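Local coordinates for protein tylactone synthase starter module and modules 1 & 2 (Streptomyces fradiae, PDB 2Z5L) that probably reduces a beta-keto group of the growing polyketide chain in tylosin biosynthesis, as a ketoreductase of the short-chain dehydrogenase/reductase family, at residues Leu383-Thr395 with Arg418-Gly431. Numbering follows the deposited sequence.
Sequences LDAFVLFSSVTGT and RRAAGLPATSVAWG
The guanidinium of Arg418 lies flat on one face of the Phe386 ring, in a cation-pi stack. Arg418 CZ sits 3.8 Å from the centroid of the Phe386 ring, and the planes differ by 21°. Leu423 CB lies over the rim of the opposite face of the guanidinium. At its edge, in plane, Pro424 O accepts from two nitrogens, Arg418 NE at 2.6 Å and Arg418 NH2 at 2.8 Å. This side-on grip fixes the rotation of the group. The bend of the arginine chain at chi3 (67°) turns the guanidinium to meet both the ring and the carbonyl. Arg418 NH1 hydrogen-bonds His374 ND1.

At the other end the Phe389 ring and the five-membered ring of Trp430 are tilted by only 25° but displaced, with little overlap; Phe389 CD2 is 3.3 Å from Trp430 NE1. Val428 CG1 lies over one face of the indole, toward its rim, and Ser390 O lies at its edge. Helix 457-470 packs against both aromatics.

Between these ends the strands run parallel. Thr426 N bonds to Phe386 O, and Leu388 N to Thr426 O at 2.8 Å. Val428 N donates to Leu388 O, Ser390 N to Val428 O, Trp430 N weakly to Ser390 O, and Val392 N to Trp430 O at 2.7 Å. On the face with Leu388, Ser390 OG and Ser427 OG both bond Asp412 of helix 402-419. Strand 386-391, this helix and strand 426-430 form a beta-alpha-beta unit of the Rossmann fold in the ketoreductase domain.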
loop_
_atom_site.group_PDB
_atom_site.type_symbol
_atom_site.label_atom_id
_atom_site.label_comp_id
_atom_site.label_asym_id
_atom_site.label_seq_id
_atom_site.Cartn_x
_atom_site.Cartn_y
_atom_site.Cartn_z
ATOM N N LEU A 383 5.754 -25.104 -3.332
ATOM C CA LEU A 383 5.988 -23.677 -3.105
ATOM C C LEU A 383 6.233 -23.375 -1.627
ATOM O O LEU A 383 5.369 -23.617 -0.794
ATOM C CB LEU A 383 4.781 -22.868 -3.597
ATOM C CG LEU A 383 4.852 -21.344 -3.497
ATOM C CD1 LEU A 383 5.923 -20.818 -4.436
ATOM C CD2 LEU A 383 3.492 -20.752 -3.857
ATOM N N ASP A 384 7.405 -22.852 -1.295
ATOM C CA ASP A 384 7.686 -22.531 0.096
ATOM C C ASP A 384 8.144 -21.087 0.234
ATOM O O ASP A 384 8.652 -20.684 1.278
ATOM C CB ASP A 384 8.771 -23.448 0.651
ATOM C CG ASP A 384 10.132 -23.122 0.095
ATOM O OD1 ASP A 384 10.310 -23.243 -1.133
ATOM O OD2 ASP A 384 11.019 -22.731 0.881
ATOM N N ALA A 385 7.980 -20.306 -0.828
ATOM C CA ALA A 385 8.378 -18.910 -0.794
ATOM C C ALA A 385 7.566 -18.084 -1.784
ATOM O O ALA A 385 7.507 -18.390 -2.973
ATOM C CB ALA A 385 9.856 -18.790 -1.085
ATOM N N PHE A 386 6.935 -17.038 -1.263
ATOM C CA PHE A 386 6.106 -16.129 -2.042
ATOM C C PHE A 386 6.528 -14.714 -1.612
ATOM O O PHE A 386 6.059 -14.182 -0.597
ATOM C CB PHE A 386 4.638 -16.387 -1.693
ATOM C CG PHE A 386 3.660 -15.892 -2.718
ATOM C CD1 PHE A 386 3.406 -16.619 -3.872
ATOM C CD2 PHE A 386 2.976 -14.698 -2.517
ATOM C CE1 PHE A 386 2.475 -16.163 -4.813
ATOM C CE2 PHE A 386 2.045 -14.236 -3.450
ATOM C CZ PHE A 386 1.795 -14.968 -4.601
ATOM N N VAL A 387 7.416 -14.107 -2.386
ATOM C CA VAL A 387 7.924 -12.788 -2.055
ATOM C C VAL A 387 7.365 -11.666 -2.914
ATOM O O VAL A 387 7.459 -11.688 -4.148
ATOM C CB VAL A 387 9.456 -12.782 -2.167
ATOM C CG1 VAL A 387 10.023 -11.534 -1.533
ATOM C CG2 VAL A 387 10.011 -14.023 -1.503
ATOM N N LEU A 388 6.787 -10.670 -2.256
ATOM C CA LEU A 388 6.231 -9.544 -2.978
ATOM C C LEU A 388 7.061 -8.317 -2.669
ATOM O O LEU A 388 7.390 -8.041 -1.506
ATOM C CB LEU A 388 4.762 -9.320 -2.592
ATOM C CG LEU A 388 3.808 -10.520 -2.751
ATOM C CD1 LEU A 388 2.438 -10.132 -2.258
ATOM C CD2 LEU A 388 3.726 -10.976 -4.207
ATOM N N PHE A 389 7.428 -7.603 -3.727
ATOM C CA PHE A 389 8.225 -6.380 -3.601
ATOM C C PHE A 389 7.284 -5.194 -3.546
ATOM O O PHE A 389 6.762 -4.746 -4.561
ATOM C CB PHE A 389 9.177 -6.237 -4.790
ATOM C CG PHE A 389 10.391 -7.098 -4.683
ATOM C CD1 PHE A 389 10.269 -8.483 -4.655
ATOM C CD2 PHE A 389 11.656 -6.533 -4.597
ATOM C CE1 PHE A 389 11.392 -9.298 -4.545
ATOM C CE2 PHE A 389 12.782 -7.342 -4.487
ATOM C CZ PHE A 389 12.648 -8.732 -4.462
ATOM N N SER A 390 7.063 -4.708 -2.333
ATOM C CA SER A 390 6.198 -3.578 -2.105
ATOM C C SER A 390 7.065 -2.318 -2.093
ATOM O O SER A 390 8.236 -2.350 -2.462
ATOM C CB SER A 390 5.460 -3.758 -0.769
ATOM O OG SER A 390 4.469 -2.773 -0.599
ATOM N N SER A 391 6.468 -1.217 -1.662
ATOM C CA SER A 391 7.128 0.080 -1.582
ATOM C C SER A 391 6.680 0.759 -0.286
ATOM O O SER A 391 5.548 0.566 0.168
ATOM C CB SER A 391 6.722 0.947 -2.778
ATOM O OG SER A 391 7.266 2.253 -2.659
ATOM N N VAL A 392 7.568 1.561 0.291
ATOM C CA VAL A 392 7.269 2.286 1.525
ATOM C C VAL A 392 6.165 3.313 1.248
ATOM O O VAL A 392 5.513 3.817 2.169
ATOM C CB VAL A 392 8.523 3.021 2.059
ATOM C CG1 VAL A 392 8.890 4.152 1.125
ATOM C CG2 VAL A 392 8.273 3.531 3.472
ATOM N N THR A 393 5.949 3.604 -0.033
ATOM C CA THR A 393 4.920 4.551 -0.425
ATOM C C THR A 393 3.544 4.060 0.010
ATOM O O THR A 393 2.655 4.860 0.310
ATOM C CB THR A 393 4.908 4.766 -1.945
ATOM O OG1 THR A 393 4.666 3.515 -2.597
ATOM C CG2 THR A 393 6.258 5.339 -2.412
ATOM N N GLY A 394 3.378 2.739 0.041
ATOM C CA GLY A 394 2.113 2.153 0.434
ATOM C C GLY A 394 2.018 1.841 1.915
ATOM O O GLY A 394 1.017 1.266 2.351
ATOM N N THR A 395 3.043 2.192 2.692
ATOM C CA THR A 395 3.017 1.931 4.137
ATOM C C THR A 395 3.158 3.221 4.945
ATOM O O THR A 395 2.554 3.352 6.002
ATOM C CB THR A 395 4.144 0.964 4.587
ATOM O OG1 THR A 395 4.135 -0.207 3.762
ATOM C CG2 THR A 395 3.928 0.547 6.041
ATOM N N ARG A 418 -2.573 -14.389 3.051
ATOM C CA ARG A 418 -1.965 -15.672 2.679
ATOM C C ARG A 418 -1.436 -16.454 3.873
ATOM O O ARG A 418 -1.778 -17.619 4.063
ATOM C CB ARG A 418 -0.812 -15.468 1.687
ATOM C CG ARG A 418 -1.230 -15.398 0.235
ATOM C CD ARG A 418 -0.011 -15.268 -0.670
ATOM N NE ARG A 418 0.831 -16.466 -0.666
ATOM C CZ ARG A 418 0.581 -17.563 -1.377
ATOM N NH1 ARG A 418 -0.488 -17.625 -2.156
ATOM N NH2 ARG A 418 1.407 -18.603 -1.310
ATOM N N ARG A 419 -0.591 -15.803 4.661
ATOM C CA ARG A 419 0.001 -16.438 5.817
ATOM C C ARG A 419 -1.068 -16.928 6.783
ATOM O O ARG A 419 -1.097 -18.106 7.129
ATOM C CB ARG A 419 0.957 -15.463 6.498
ATOM C CG ARG A 419 2.209 -15.189 5.676
ATOM C CD ARG A 419 3.179 -16.358 5.751
ATOM N NE ARG A 419 3.855 -16.378 7.049
ATOM C CZ ARG A 419 4.916 -15.639 7.350
ATOM N NH1 ARG A 419 5.446 -14.826 6.444
ATOM N NH2 ARG A 419 5.419 -15.684 8.575
ATOM N N ALA A 420 -1.958 -16.032 7.199
ATOM C CA ALA A 420 -3.020 -16.400 8.124
ATOM C C ALA A 420 -3.878 -17.531 7.569
ATOM O O ALA A 420 -4.711 -18.101 8.277
ATOM C CB ALA A 420 -3.884 -15.181 8.442
ATOM N N ALA A 421 -3.660 -17.865 6.304
ATOM C CA ALA A 421 -4.404 -18.938 5.648
ATOM C C ALA A 421 -3.539 -20.190 5.482
ATOM O O ALA A 421 -3.947 -21.163 4.842
ATOM C CB ALA A 421 -4.900 -18.463 4.286
ATOM N N GLY A 422 -2.337 -20.157 6.049
ATOM C CA GLY A 422 -1.453 -21.302 5.941
ATOM C C GLY A 422 -0.686 -21.372 4.630
ATOM O O GLY A 422 -0.180 -22.432 4.257
ATOM N N LEU A 423 -0.608 -20.248 3.924
ATOM C CA LEU A 423 0.123 -20.189 2.670
ATOM C C LEU A 423 1.355 -19.303 2.861
ATOM O O LEU A 423 1.298 -18.280 3.543
ATOM C CB LEU A 423 -0.771 -19.637 1.552
ATOM C CG LEU A 423 -1.929 -20.553 1.131
ATOM C CD1 LEU A 423 -3.011 -19.753 0.413
ATOM C CD2 LEU A 423 -1.397 -21.655 0.228
ATOM N N PRO A 424 2.496 -19.700 2.272
ATOM C CA PRO A 424 3.739 -18.929 2.391
ATOM C C PRO A 424 3.584 -17.567 1.714
ATOM O O PRO A 424 2.854 -17.439 0.727
ATOM C CB PRO A 424 4.759 -19.826 1.694
ATOM C CG PRO A 424 3.944 -20.454 0.605
ATOM C CD PRO A 424 2.653 -20.813 1.318
ATOM N N ALA A 425 4.257 -16.556 2.258
ATOM C CA ALA A 425 4.194 -15.208 1.705
ATOM C C ALA A 425 4.986 -14.224 2.557
ATOM O O ALA A 425 4.977 -14.307 3.782
ATOM C CB ALA A 425 2.729 -14.746 1.601
ATOM N N THR A 426 5.663 -13.292 1.895
ATOM C CA THR A 426 6.463 -12.263 2.558
ATOM C C THR A 426 6.330 -10.987 1.708
ATOM O O THR A 426 6.476 -11.039 0.485
ATOM C CB THR A 426 7.958 -12.661 2.614
ATOM O OG1 THR A 426 8.089 -13.997 3.113
ATOM C CG2 THR A 426 8.724 -11.718 3.516
ATOM N N SER A 427 6.060 -9.850 2.346
ATOM C CA SER A 427 5.908 -8.584 1.624
ATOM C C SER A 427 6.826 -7.518 2.206
ATOM O O SER A 427 6.691 -7.142 3.372
ATOM C CB SER A 427 4.450 -8.102 1.687
ATOM O OG SER A 427 4.262 -6.912 0.937
ATOM N N VAL A 428 7.765 -7.033 1.398
ATOM C CA VAL A 428 8.712 -6.022 1.862
ATOM C C VAL A 428 8.455 -4.661 1.223
ATOM O O VAL A 428 8.469 -4.530 0.004
ATOM C CB VAL A 428 10.168 -6.439 1.559
ATOM C CG1 VAL A 428 11.124 -5.461 2.207
ATOM C CG2 VAL A 428 10.428 -7.852 2.065
ATOM N N ALA A 429 8.221 -3.657 2.062
ATOM C CA ALA A 429 7.970 -2.296 1.604
ATOM C C ALA A 429 9.314 -1.579 1.472
ATOM O O ALA A 429 9.797 -0.947 2.414
ATOM C CB ALA A 429 7.064 -1.560 2.598
ATOM N N TRP A 430 9.907 -1.676 0.287
ATOM C CA TRP A 430 11.211 -1.089 0.034
ATOM C C TRP A 430 11.242 0.426 0.035
ATOM O O TRP A 430 10.218 1.094 -0.122
ATOM C CB TRP A 430 11.767 -1.605 -1.299
ATOM C CG TRP A 430 11.983 -3.086 -1.313
ATOM C CD1 TRP A 430 11.127 -4.039 -1.803
ATOM C CD2 TRP A 430 13.075 -3.803 -0.719
ATOM N NE1 TRP A 430 11.616 -5.293 -1.539
ATOM C CE2 TRP A 430 12.802 -5.181 -0.870
ATOM C CE3 TRP A 430 14.244 -3.414 -0.058
ATOM C CZ2 TRP A 430 13.659 -6.172 -0.397
ATOM C CZ3 TRP A 430 15.110 -4.410 0.420
ATOM C CH2 TRP A 430 14.803 -5.769 0.254
ATOM N N GLY A 431 12.443 0.948 0.234
ATOM C CA GLY A 431 12.672 2.377 0.220
ATOM C C GLY A 431 13.358 2.596 -1.109
ATOM O O GLY A 431 13.177 1.785 -2.020
HETATM O O HOH W 1 7.437 -16.343 1.553
#